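Local coordinates for protein dihydroorotate dehydrogenase (Schistosoma mansoni, PDB 6UY4) that probably catalyses the quinone-dependent oxidation of (S)-dihydroorotate to orotate in pyrimidine biosynthesis, using flavin mononucleotide as cofactor, at residues 107-111 and 351-357; 190-194 and 232-236. All blocks are in the same frame, centred on the assembly; numbering follows the deposited sequence.

Contact 1. Residues 107-111 and 351-357; sequences FSHIE and VQLYTSF. With FMN (flavin mononucleotide), chain G.
The amide nitrogen of Q352 sits between H109 and E111 and donates to both. Q352 NE2 lies 3.3 Å from H109 NE2, at the edge of the imidazole and in its plane. It lies 3.1 Å from E111 OE1, which it meets from above the carboxylate plane. Both bonds are somewhat bent, the one to E111 with an N-H...O angle of 155°. Two acceptors on NE2 favour this orientation of the amide, which is turned about 75° from the carboxylate. The Q352 chain is extended beyond CG and reaches past strand 86-88, which separates 109-111 from 351-353. The axes of these short segments are 9.1 Å apart.

A second, apolar patch lies beside this polar one. F107 points its ring at L353 and F357. L353 CD1 touches F107 CE1 at the ring edge, at 3.6 Å. F357 CD2 meets the rim at F107 CE2, on the other side of CZ. The two rings meet obliquely, with planes 53° apart.

The next shell holds these groups. H109 ND1 donates to S108 OG, 3.3 Å away, which helps set the imidazole. E111 OE1 is also hydrogen-bonded to Y196 OH, and E111 OE2 to N169 ND2. F357 meets the F92 ring edge-to-face and touches the bound naphthoquinone inhibitor.

Further along 351-357 is the flavin. T355 N and T355 OG1 both hydrogen-bond to O3P of the FMN phosphate, the former at 2.9 Å. One face of the Y354 ring lies against C8 of the isoalloxazine. Strand 350-353 thus brings Q352 into a buried polar cluster with H109 and E111, and the segment after it holds the phosphate through T355, consistent with the phosphate site of FMN-binding TIM barrels.

Contact 2. Residues 190-194 and 232-236; sequences FGEVA and LSKKT
The segments 190-194 and 232-236 are two irregular turns, closest at G191 and T236, whose CA atoms are 6.1 Å apart. The carboxylate of E192 grips S233 through both oxygens. E192 OE1 is 2.8 Å from S233 OG, and E192 OE2 takes the backbone N-H of S233 at 3.1 Å. Each oxygen uses its syn lone pair, and the backbone bond is nearly straight at 173°. The E192 chain is bent at chi2 (-73°) and brings the carboxylate across to the other turn. The two bonds hold it against rotation.

T236 OG1 donates to G191 O at 2.6 Å. It approaches in the carbonyl plane, on a lone pair. OG1 stands beside the T236 backbone N (chi1 -54°), while the methyl CG2 rests near A194 O.

L232 supplies the apolar part. Its CD1 packs on G191 CA at 3.6 Å, where the lack of a side chain leaves room for the methyl. Its CD2 lies alongside E192 OE2.

The K234 chain, extended beyond CG, runs alongside the 190-194 turn. Its CE lies 3.5 Å from both G191 O and E192 O. Its NZ makes only a weak bond to A194 O, at 3.5 Å. NZ is 6.0 Å from E192 OE1, so the opposite charges do not pair directly.

Around the contact, T236 O is hydrogen-bonded to R229 NH1, and V193 O to R158 NH1. The two turns each link a helix to the following strand, at neighbouring strands 196-200 and 238-242 of the barrel. The chemistry is mostly polar and directional: a carboxylate, two hydroxyls and backbone groups fix one turn on the other, while the lysine amine probably adds a weaker electrostatic pull toward nearby carbonyl oxygens.

Overall arrangement
Both contacts belong to the same parallel barrel. Contact 1 is buried, with its centre about 8 Å from the centre of the chain. Its 351-357 segment reaches the FMN phosphate and, through F357, the bound inhibitor. Contact 2 lies about 20 Å from the chain centre, at helix-to-strand turns away from the annotated sites. The two centres are 23 Å apart, and the nearest atoms are about 8 Å apart without touching. In sequence, both segments of contact 2 fall between those of contact 1. Strands 196-200 and 238-242, which follow the turns of contact 2, carry N200 and K241, each hydrogen-bonded to FMN. The side chains of E111 and K241 approach to about 4 Å.

Contact 1. Residues 107-111 and 351-357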
ATOM      1  N   PHE A 107       7.655 -10.640   5.412  1.00 80.84           N
ATOM      2  CA  PHE A 107       7.330  -9.231   5.589  1.00 72.39           C
ATOM      3  C   PHE A 107       7.238  -8.888   7.070  1.00 69.32           C
ATOM      4  O   PHE A 107       6.705  -9.659   7.872  1.00 76.80           O
ATOM      5  CB  PHE A 107       6.012  -8.891   4.896  1.00 63.68           C
ATOM      6  CG  PHE A 107       6.081  -8.940   3.398  1.00 62.77           C
ATOM      7  CD1 PHE A 107       6.776  -7.974   2.692  1.00 62.65           C
ATOM      8  CD2 PHE A 107       5.436  -9.943   2.694  1.00 68.42           C
ATOM      9  CE1 PHE A 107       6.836  -8.012   1.312  1.00 65.50           C
ATOM     10  CE2 PHE A 107       5.491  -9.987   1.314  1.00 63.59           C
ATOM     11  CZ  PHE A 107       6.193  -9.020   0.622  1.00 63.00           C
ATOM     12  N   SER A 108       7.763  -7.717   7.432  1.00 66.19           N
ATOM     13  CA  SER A 108       7.718  -7.282   8.820  1.00 69.37           C
ATOM     14  C   SER A 108       6.384  -6.652   9.195  1.00 73.49           C
ATOM     15  O   SER A 108       6.037  -6.633  10.380  1.00 73.88           O
ATOM     16  CB  SER A 108       8.846  -6.290   9.102  1.00 68.24           C
ATOM     17  OG  SER A 108       8.683  -5.107   8.339  1.00 68.13           O
ATOM     18  N   HIS A 109       5.638  -6.132   8.223  1.00 66.70           N
ATOM     19  CA  HIS A 109       4.320  -5.587   8.504  1.00 65.49           C
ATOM     20  C   HIS A 109       3.439  -5.729   7.272  1.00 62.73           C
ATOM     21  O   HIS A 109       3.915  -5.664   6.136  1.00 57.25           O
ATOM     22  CB  HIS A 109       4.391  -4.121   8.955  1.00 62.20           C
ATOM     23  CG  HIS A 109       4.934  -3.187   7.919  1.00 65.27           C
ATOM     24  ND1 HIS A 109       6.284  -2.991   7.727  1.00 64.69           N
ATOM     25  CD2 HIS A 109       4.306  -2.379   7.033  1.00 57.96           C
ATOM     26  CE1 HIS A 109       6.466  -2.108   6.760  1.00 63.45           C
ATOM     27  NE2 HIS A 109       5.282  -1.723   6.321  1.00 60.78           N
ATOM     28  N   ILE A 110       2.147  -5.938   7.516  1.00 68.01           N
ATOM     29  CA  ILE A 110       1.142  -6.052   6.467  1.00 65.72           C
ATOM     30  C   ILE A 110       0.136  -4.926   6.648  1.00 65.25           C
ATOM     31  O   ILE A 110      -0.302  -4.648   7.770  1.00 68.37           O
ATOM     32  CB  ILE A 110       0.432  -7.422   6.497  1.00 74.25           C
ATOM     33  CG1 ILE A 110       1.452  -8.559   6.577  1.00 70.21           C
ATOM     34  CG2 ILE A 110      -0.463  -7.589   5.279  1.00 66.10           C
ATOM     35  CD1 ILE A 110       2.387  -8.621   5.396  1.00 69.57           C
ATOM     36  N   GLU A 111      -0.229  -4.282   5.547  1.00 63.56           N
ATOM     37  CA  GLU A 111      -1.195  -3.189   5.556  1.00 61.53           C
ATOM     38  C   GLU A 111      -2.505  -3.725   4.979  1.00 59.21           C
ATOM     39  O   GLU A 111      -2.717  -3.722   3.767  1.00 59.72           O
ATOM     40  CB  GLU A 111      -0.669  -1.989   4.771  1.00 65.34           C
ATOM     41  CG  GLU A 111      -1.577  -0.770   4.799  1.00 68.35           C
ATOM     42  CD  GLU A 111      -0.866   0.489   4.339  1.00 74.82           C
ATOM     43  OE1 GLU A 111       0.261   0.743   4.815  1.00 75.24           O
ATOM     44  OE2 GLU A 111      -1.431   1.224   3.500  1.00 68.65           O
ATOM     45  N   VAL A 351       9.579   0.792   4.240  1.00 59.26           N
ATOM     46  CA  VAL A 351       9.377   0.580   2.813  1.00 61.31           C
ATOM     47  C   VAL A 351       8.355  -0.530   2.613  1.00 60.89           C
ATOM     48  O   VAL A 351       8.243  -1.453   3.424  1.00 62.36           O
ATOM     49  CB  VAL A 351      10.696   0.245   2.079  1.00 64.28           C
ATOM     50  CG1 VAL A 351      11.622   1.454   2.059  1.00 61.40           C
ATOM     51  CG2 VAL A 351      11.381  -0.949   2.719  1.00 64.01           C
ATOM     52  N   GLN A 352       7.599  -0.427   1.519  1.00 64.74           N
ATOM     53  CA  GLN A 352       6.578  -1.407   1.178  1.00 65.19           C
ATOM     54  C   GLN A 352       6.668  -1.734  -0.307  1.00 66.64           C
ATOM     55  O   GLN A 352       7.220  -0.969  -1.101  1.00 64.70           O
ATOM     56  CB  GLN A 352       5.168  -0.907   1.521  1.00 63.02           C
ATOM     57  CG  GLN A 352       4.925  -0.672   3.002  1.00 63.73           C
ATOM     58  CD  GLN A 352       3.575  -0.037   3.280  1.00 64.59           C
ATOM     59  OE1 GLN A 352       2.816   0.265   2.358  1.00 65.37           O
ATOM     60  NE2 GLN A 352       3.270   0.172   4.555  1.00 63.93           N
ATOM     61  N   LEU A 353       6.111  -2.887  -0.671  1.00 65.64           N
ATOM     62  CA  LEU A 353       6.128  -3.346  -2.053  1.00 61.98           C
ATOM     63  C   LEU A 353       4.846  -4.115  -2.338  1.00 64.87           C
ATOM     64  O   LEU A 353       4.064  -4.424  -1.435  1.00 66.70           O
ATOM     65  CB  LEU A 353       7.367  -4.207  -2.340  1.00 67.40           C
ATOM     66  CG  LEU A 353       7.614  -5.446  -1.472  1.00 69.13           C
ATOM     67  CD1 LEU A 353       6.946  -6.687  -2.054  1.00 65.96           C
ATOM     68  CD2 LEU A 353       9.106  -5.679  -1.282  1.00 71.68           C
ATOM     69  N   TYR A 354       4.643  -4.429  -3.616  0.89 71.44           N
ATOM     70  CA  TYR A 354       3.455  -5.152  -4.050  0.89 69.69           C
ATOM     71  C   TYR A 354       3.737  -5.873  -5.362  0.89 71.51           C
ATOM     72  O   TYR A 354       3.649  -7.102  -5.434  0.89 79.93           O
ATOM     73  CB  TYR A 354       2.272  -4.190  -4.209  0.89 65.50           C
ATOM     74  CG  TYR A 354       0.915  -4.844  -4.387  0.89 65.47           C
ATOM     75  CD1 TYR A 354      -0.101  -4.623  -3.471  0.89 63.51           C
ATOM     76  CD2 TYR A 354       0.643  -5.667  -5.477  0.89 64.15           C
ATOM     77  CE1 TYR A 354      -1.339  -5.204  -3.628  0.89 68.06           C
ATOM     78  CE2 TYR A 354      -0.594  -6.257  -5.637  0.89 64.65           C
ATOM     79  CZ  TYR A 354      -1.582  -6.022  -4.709  0.89 67.40           C
ATOM     80  OH  TYR A 354      -2.819  -6.604  -4.863  0.89 68.57           O
ATOM     81  N   THR A 355       4.073  -5.109  -6.403  1.00 71.15           N
ATOM     82  CA  THR A 355       4.229  -5.690  -7.732  1.00 75.90           C
ATOM     83  C   THR A 355       5.407  -6.653  -7.786  1.00 84.39           C
ATOM     84  O   THR A 355       5.313  -7.722  -8.402  1.00 85.54           O
ATOM     85  CB  THR A 355       4.391  -4.582  -8.771  1.00 76.13           C
ATOM     86  OG1 THR A 355       3.248  -3.719  -8.733  1.00 75.81           O
ATOM     87  CG2 THR A 355       4.523  -5.174 -10.162  1.00 83.27           C
ATOM     88  N   SER A 356       6.525  -6.300  -7.148  1.00 78.63           N
ATOM     89  CA  SER A 356       7.666  -7.205  -7.120  1.00 70.63           C
ATOM     90  C   SER A 356       7.347  -8.504  -6.395  1.00 76.43           C
ATOM     91  O   SER A 356       7.996  -9.522  -6.657  1.00 85.34           O
ATOM     92  CB  SER A 356       8.870  -6.526  -6.470  1.00 76.92           C
ATOM     93  OG  SER A 356       8.550  -6.057  -5.173  1.00 80.56           O
ATOM     94  N   PHE A 357       6.365  -8.496  -5.491  1.00 78.83           N
ATOM     95  CA  PHE A 357       5.917  -9.745  -4.889  1.00 84.59           C
ATOM     96  C   PHE A 357       5.193 -10.621  -5.904  1.00 84.97           C
ATOM     97  O   PHE A 357       5.213 -11.851  -5.787  1.00 92.53           O
ATOM     98  CB  PHE A 357       5.016  -9.456  -3.688  1.00 85.17           C
ATOM     99  CG  PHE A 357       4.518 -10.690  -2.989  1.00 79.47           C
ATOM    100  CD1 PHE A 357       3.257 -11.194  -3.262  1.00 85.88           C
ATOM    101  CD2 PHE A 357       5.308 -11.342  -2.058  1.00 82.96           C
ATOM    102  CE1 PHE A 357       2.795 -12.327  -2.622  1.00 88.43           C
ATOM    103  CE2 PHE A 357       4.850 -12.476  -1.414  1.00 83.37           C
ATOM    104  CZ  PHE A 357       3.592 -12.968  -1.696  1.00 86.28           C
TER
HETATM  105  N1  FMN G 406      -3.150   1.008  -2.377  1.00 62.89           N
HETATM  106  C2  FMN G 406      -4.036   1.368  -1.381  1.00 63.97           C
HETATM  107  O2  FMN G 406      -3.759   2.291  -0.617  1.00 66.61           O
HETATM  108  N3  FMN G 406      -5.231   0.694  -1.238  1.00 63.65           N
HETATM  109  C4  FMN G 406      -5.548  -0.343  -2.091  1.00 66.89           C
HETATM  110  O4  FMN G 406      -6.615  -0.943  -1.964  1.00 71.92           O
HETATM  111  C4A FMN G 406      -4.660  -0.708  -3.096  1.00 67.59           C
HETATM  112  N5  FMN G 406      -4.972  -1.743  -3.953  1.00 71.86           N
HETATM  113  C5A FMN G 406      -4.088  -2.107  -4.947  1.00 68.53           C
HETATM  114  C6  FMN G 406      -4.409  -3.153  -5.805  1.00 68.04           C
HETATM  115  C7  FMN G 406      -3.526  -3.525  -6.811  1.00 71.85           C
HETATM  116  C7M FMN G 406      -3.878  -4.654  -7.736  1.00 65.21           C
HETATM  117  C8  FMN G 406      -2.318  -2.849  -6.959  1.00 70.52           C
HETATM  118  C8M FMN G 406      -1.362  -3.248  -8.044  1.00 66.45           C
HETATM  119  C9  FMN G 406      -2.000  -1.802  -6.100  1.00 68.68           C
HETATM  120  C9A FMN G 406      -2.882  -1.428  -5.090  1.00 67.00           C
HETATM  121  N10 FMN G 406      -2.570  -0.390  -4.229  1.00 62.85           N
HETATM  122  C10 FMN G 406      -3.458  -0.028  -3.236  1.00 66.33           C
HETATM  123  C1' FMN G 406      -1.280   0.362  -4.364  1.00 59.89           C
HETATM  124  C2' FMN G 406      -0.175  -0.324  -3.570  1.00 63.65           C
HETATM  125  O2' FMN G 406      -0.579  -0.487  -2.229  1.00 62.34           O
HETATM  126  C3' FMN G 406       1.106   0.499  -3.599  1.00 72.08           C
HETATM  127  O3' FMN G 406       0.824   1.824  -3.206  1.00 74.71           O
HETATM  128  C4' FMN G 406       1.756   0.511  -4.979  1.00 69.47           C
HETATM  129  O4' FMN G 406       1.365  -0.619  -5.728  1.00 68.50           O
HETATM  130  C5' FMN G 406       3.265   0.500  -4.803  1.00 67.71           C
HETATM  131  O5' FMN G 406       3.910   0.249  -6.026  1.00 79.66           O
HETATM  132  P   FMN G 406       4.754  -1.109  -6.186  1.00 68.19           P
HETATM  133  O1P FMN G 406       5.400  -1.102  -7.549  1.00 73.45           O
HETATM  134  O2P FMN G 406       5.798  -1.211  -5.099  1.00 73.82           O
HETATM  135  O3P FMN G 406       3.806  -2.277  -6.096  1.00 60.82           O

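Contact 2. Residues 190-194 and 232-236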
ATOM      1  N   PHE A 190     -11.364   0.447  13.648  1.00 61.38           N
ATOM      2  CA  PHE A 190     -10.111  -0.290  13.722  1.00 62.66           C
ATOM      3  C   PHE A 190      -9.063   0.380  14.600  1.00 64.50           C
ATOM      4  O   PHE A 190      -7.955  -0.153  14.729  1.00 67.42           O
ATOM      5  CB  PHE A 190      -9.538  -0.496  12.314  1.00 59.65           C
ATOM      6  CG  PHE A 190     -10.456  -1.237  11.388  1.00 62.12           C
ATOM      7  CD1 PHE A 190     -10.523  -2.620  11.419  1.00 64.03           C
ATOM      8  CD2 PHE A 190     -11.248  -0.551  10.482  1.00 61.83           C
ATOM      9  CE1 PHE A 190     -11.367  -3.305  10.566  1.00 66.94           C
ATOM     10  CE2 PHE A 190     -12.093  -1.232   9.625  1.00 63.67           C
ATOM     11  CZ  PHE A 190     -12.152  -2.611   9.667  1.00 63.15           C
ATOM     12  N   GLY A 191      -9.376   1.525  15.208  1.00 64.37           N
ATOM     13  CA  GLY A 191      -8.384   2.246  15.987  1.00 64.64           C
ATOM     14  C   GLY A 191      -7.907   1.516  17.225  1.00 70.38           C
ATOM     15  O   GLY A 191      -6.819   1.818  17.728  1.00 66.18           O
ATOM     16  N   GLU A 192      -8.690   0.562  17.727  1.00 71.17           N
ATOM     17  CA  GLU A 192      -8.321  -0.158  18.939  1.00 69.16           C
ATOM     18  C   GLU A 192      -7.503  -1.412  18.666  1.00 71.11           C
ATOM     19  O   GLU A 192      -6.726  -1.832  19.531  1.00 74.42           O
ATOM     20  CB  GLU A 192      -9.578  -0.533  19.731  1.00 66.49           C
ATOM     21  CG  GLU A 192     -10.391   0.655  20.218  1.00 70.63           C
ATOM     22  CD  GLU A 192      -9.730   1.389  21.367  1.00 73.02           C
ATOM     23  OE1 GLU A 192      -8.789   0.831  21.971  1.00 76.00           O
ATOM     24  OE2 GLU A 192     -10.150   2.526  21.667  1.00 75.48           O
ATOM     25  N   VAL A 193      -7.653  -2.017  17.490  1.00 70.56           N
ATOM     26  CA  VAL A 193      -6.980  -3.272  17.182  1.00 67.00           C
ATOM     27  C   VAL A 193      -5.798  -3.101  16.233  1.00 68.01           C
ATOM     28  O   VAL A 193      -4.893  -3.949  16.246  1.00 70.47           O
ATOM     29  CB  VAL A 193      -7.969  -4.311  16.613  1.00 66.46           C
ATOM     30  CG1 VAL A 193      -9.077  -4.594  17.616  1.00 66.20           C
ATOM     31  CG2 VAL A 193      -8.547  -3.832  15.287  1.00 64.74           C
ATOM     32  N   ALA A 194      -5.770  -2.049  15.421  1.00 66.80           N
ATOM     33  CA  ALA A 194      -4.702  -1.858  14.452  1.00 64.18           C
ATOM     34  C   ALA A 194      -3.509  -1.154  15.085  1.00 59.47           C
ATOM     35  O   ALA A 194      -3.655  -0.326  15.987  1.00 62.88           O
ATOM     36  CB  ALA A 194      -5.198  -1.047  13.255  1.00 62.00           C
ATOM     37  N   LEU A 232     -10.244   7.547  21.239  1.00 66.93           N
ATOM     38  CA  LEU A 232      -9.832   6.182  21.514  1.00 62.91           C
ATOM     39  C   LEU A 232      -9.072   6.106  22.837  1.00 68.50           C
ATOM     40  O   LEU A 232      -8.705   7.119  23.437  1.00 72.91           O
ATOM     41  CB  LEU A 232      -8.963   5.647  20.376  1.00 65.20           C
ATOM     42  CG  LEU A 232      -9.582   5.643  18.978  1.00 65.79           C
ATOM     43  CD1 LEU A 232      -8.532   5.294  17.936  1.00 62.65           C
ATOM     44  CD2 LEU A 232     -10.748   4.672  18.913  1.00 69.08           C
ATOM     45  N   SER A 233      -8.834   4.873  23.289  1.00 64.94           N
ATOM     46  CA  SER A 233      -8.058   4.674  24.508  1.00 68.71           C
ATOM     47  C   SER A 233      -6.576   4.940  24.276  1.00 72.18           C
ATOM     48  O   SER A 233      -5.881   5.409  25.183  1.00 73.53           O
ATOM     49  CB  SER A 233      -8.263   3.256  25.038  1.00 65.56           C
ATOM     50  OG  SER A 233      -7.761   2.296  24.126  1.00 68.85           O
ATOM     51  N   LYS A 234      -6.080   4.646  23.077  1.00 73.64           N
ATOM     52  CA  LYS A 234      -4.692   4.887  22.710  1.00 70.91           C
ATOM     53  C   LYS A 234      -4.644   5.761  21.465  1.00 71.70           C
ATOM     54  O   LYS A 234      -5.443   5.585  20.539  1.00 72.14           O
ATOM     55  CB  LYS A 234      -3.947   3.569  22.457  1.00 69.49           C
ATOM     56  CG  LYS A 234      -4.614   2.662  21.432  1.00 63.37           C
ATOM     57  CD  LYS A 234      -3.709   1.506  21.036  1.00 67.03           C
ATOM     58  CE  LYS A 234      -4.337   0.671  19.930  1.00 80.54           C
ATOM     59  NZ  LYS A 234      -3.439  -0.427  19.473  1.00 83.37           N
ATOM     60  N   LYS A 235      -3.708   6.710  21.450  1.00 69.97           N
ATOM     61  CA  LYS A 235      -3.524   7.596  20.301  1.00 63.77           C
ATOM     62  C   LYS A 235      -2.891   6.790  19.170  1.00 68.48           C
ATOM     63  O   LYS A 235      -1.676   6.798  18.952  1.00 71.68           O
ATOM     64  CB  LYS A 235      -2.674   8.805  20.679  1.00 63.33           C
ATOM     65  N   THR A 236      -3.741   6.076  18.440  1.00 65.46           N
ATOM     66  CA  THR A 236      -3.277   5.225  17.351  1.00 61.66           C
ATOM     67  C   THR A 236      -2.682   6.078  16.234  1.00 61.10           C
ATOM     68  O   THR A 236      -3.273   7.097  15.859  1.00 65.88           O
ATOM     69  CB  THR A 236      -4.432   4.379  16.816  1.00 67.62           C
ATOM     70  OG1 THR A 236      -5.043   3.665  17.898  1.00 62.81           O
ATOM     71  CG2 THR A 236      -3.941   3.383  15.772  1.00 60.91           C
TER